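Local coordinates for protein DocCel5: Type I dockerin repeat domain from A. cellulolyticus family 5 endoglucanase WP_010249057 S51I, L52N mutant (Acetivibrio cellulolyticus, PDB 5NRM) that probably anchors a family 5 endoglucanase to a cellulosome scaffoldin by binding a type I cohesin as a calcium-loaded dockerin, at residues Gly3-Asn8 against Ile36-Leu41. Residues are numbered along the deposited sequence; the frame is centred on the assembly and turned at random.
Sequences GDVDGN and IKAGDL. With CA (calcium ion), chain C; CA (calcium ion), chain D.
Val5 lies against the last turn of helix 35-39. Its CB branches into two methyls: CG2 sits between the backbone N and the carbonyl carbon, whereas CG1, beside the backbone N and anti to the carbonyl carbon (chi1 -56°), is the one that meets the helix. CG1 rests 3.7 Å from Ala38 O. The same methyl touches Ala38 CB and, at 4.0 Å, Gly39 CA, so it meets the carbonyl, the side chain and the next alpha carbon of the helix end. Beyond the two segments, the side chain of Val5 also packs on Leu18 and Phe30. The Ala38 methyl points back at the loop, with Val5 CA 3.9 Å from its CB and Asp4 O also at its flank. A single hydrogen bond joins the segments: Gly3 N donates to Ala38 O over 2.7 Å, with an angle of 155° at the hydrogen and the donor tilted 15° from the carbonyl plane. Leu41 CD2 packs against the same Gly3 N, at 3.8 Å, while the leucine side chain also touches Ile54 and Met55 of helix 49-59. The joint is small and buried, one backbone hydrogen bond flanked by methyl contacts. From it the two segments lead to separate calcium ions. The Asp4 side chain leaves the backbone away from the helix, and OD1 binds one ion at 2.3 Å; OD2 accepts from Gly9 N. Asp6 OD1 and Asn8 OD1 bind the same ion, and Asp6 OD1 also accepts from Asn8 N, an Asx turn; Ser10 and Asp15 complete the protein ligands. Directly after the helix, Asp40 OD1 binds the second ion with Asn42, Asp44, Ser46 and Asp51. Two EF-hand-like calcium loops, each leading into a helix, characterise the duplicated type I dockerin fold.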
loop_
_atom_site.group_PDB
_atom_site.type_symbol
_atom_site.label_atom_id
_atom_site.label_comp_id
_atom_site.label_asym_id
_atom_site.label_seq_id
_atom_site.Cartn_x
_atom_site.Cartn_y
_atom_site.Cartn_z
ATOM N N GLY B 3 -3.864 10.170 -14.111
ATOM C CA GLY B 3 -3.198 9.550 -12.970
ATOM C C GLY B 3 -1.875 8.912 -13.296
ATOM O O GLY B 3 -1.028 8.807 -12.445
ATOM N N ASP B 4 -1.671 8.578 -14.556
ATOM C CA ASP B 4 -0.459 7.790 -14.906
ATOM C C ASP B 4 0.618 8.826 -15.317
ATOM O O ASP B 4 1.020 8.950 -16.480
ATOM C CB ASP B 4 -0.742 6.830 -16.051
ATOM C CG ASP B 4 0.456 5.937 -16.356
ATOM O OD1 ASP B 4 1.350 5.946 -15.534
ATOM O OD2 ASP B 4 0.497 5.324 -17.458
ATOM N N VAL B 5 1.115 9.590 -14.347
ATOM C CA VAL B 5 2.076 10.650 -14.621
ATOM C C VAL B 5 3.446 10.196 -15.119
ATOM O O VAL B 5 4.075 10.985 -15.779
ATOM C CB VAL B 5 2.226 11.637 -13.389
ATOM C CG1 VAL B 5 0.889 12.224 -13.002
ATOM C CG2 VAL B 5 2.895 11.002 -12.223
ATOM N N ASP B 6 3.862 8.944 -14.897
ATOM C CA ASP B 6 5.128 8.488 -15.488
ATOM C C ASP B 6 4.887 7.717 -16.765
ATOM O O ASP B 6 5.851 7.334 -17.383
ATOM C CB ASP B 6 6.014 7.662 -14.559
ATOM C CG ASP B 6 5.391 6.322 -14.134
ATOM O OD1 ASP B 6 4.400 5.892 -14.671
ATOM O OD2 ASP B 6 6.040 5.746 -13.227
ATOM N N GLY B 7 3.646 7.523 -17.190
ATOM C CA GLY B 7 3.384 6.936 -18.491
ATOM C C GLY B 7 3.599 5.450 -18.601
ATOM O O GLY B 7 3.575 4.947 -19.746
ATOM N N ASN B 8 3.798 4.767 -17.473
ATOM C CA ASN B 8 4.190 3.356 -17.553
ATOM C C ASN B 8 3.003 2.404 -17.800
ATOM O O ASN B 8 3.223 1.246 -18.145
ATOM C CB ASN B 8 5.052 2.892 -16.394
ATOM C CG ASN B 8 4.292 2.692 -15.129
ATOM O OD1 ASN B 8 3.132 3.134 -14.990
ATOM N ND2 ASN B 8 4.897 2.006 -14.193
ATOM N N ILE B 36 -0.811 17.903 -17.876
ATOM C CA ILE B 36 -2.148 18.222 -17.368
ATOM C C ILE B 36 -3.155 17.066 -17.478
ATOM O O ILE B 36 -3.828 16.743 -16.474
ATOM C CB ILE B 36 -2.741 19.507 -17.998
ATOM C CG1 ILE B 36 -1.745 20.675 -17.904
ATOM C CG2 ILE B 36 -4.028 19.976 -17.309
ATOM C CD1 ILE B 36 -1.217 21.070 -16.526
ATOM N N LYS B 37 -3.270 16.449 -18.642
ATOM C CA LYS B 37 -4.082 15.272 -18.803
ATOM C C LYS B 37 -3.728 14.199 -17.757
ATOM O O LYS B 37 -4.615 13.569 -17.150
ATOM C CB LYS B 37 -3.913 14.735 -20.217
ATOM C CG LYS B 37 -4.638 13.442 -20.552
ATOM C CD LYS B 37 -6.163 13.573 -20.468
ATOM C CE LYS B 37 -6.869 12.450 -21.249
ATOM N NZ LYS B 37 -8.149 11.976 -20.647
ATOM N N ALA B 38 -2.433 13.972 -17.546
ATOM C CA ALA B 38 -2.020 12.971 -16.576
ATOM C C ALA B 38 -2.220 13.384 -15.128
ATOM O O ALA B 38 -2.569 12.540 -14.313
ATOM C CB ALA B 38 -0.559 12.580 -16.814
ATOM N N GLY B 39 -1.914 14.643 -14.791
ATOM C CA GLY B 39 -1.792 15.100 -13.383
ATOM C C GLY B 39 -3.008 15.840 -12.754
ATOM O O GLY B 39 -3.130 15.957 -11.524
ATOM N N ASP B 40 -3.827 16.419 -13.600
ATOM C CA ASP B 40 -5.003 17.140 -13.102
ATOM C C ASP B 40 -6.229 16.268 -13.009
ATOM O O ASP B 40 -6.812 15.901 -14.023
ATOM C CB ASP B 40 -5.312 18.325 -13.968
ATOM C CG ASP B 40 -6.524 19.141 -13.422
ATOM O OD1 ASP B 40 -6.661 19.436 -12.129
ATOM O OD2 ASP B 40 -7.229 19.550 -14.383
ATOM N N LEU B 41 -6.614 16.026 -11.764
ATOM C CA LEU B 41 -7.637 15.031 -11.417
ATOM C C LEU B 41 -8.920 15.673 -10.985
ATOM O O LEU B 41 -9.925 14.946 -10.812
ATOM C CB LEU B 41 -7.095 14.091 -10.334
ATOM C CG LEU B 41 -5.814 13.361 -10.746
ATOM C CD1 LEU B 41 -5.309 12.410 -9.702
ATOM C CD2 LEU B 41 -5.992 12.667 -12.108
HETATM CA CA CA C . 2.408 5.022 -13.688
HETATM CA CA CA D . -6.017 20.149 -10.274
HETATM O O HOH W 1 4.040 4.220 -12.109
HETATM O O HOH W 2 -6.132 21.447 -8.093
#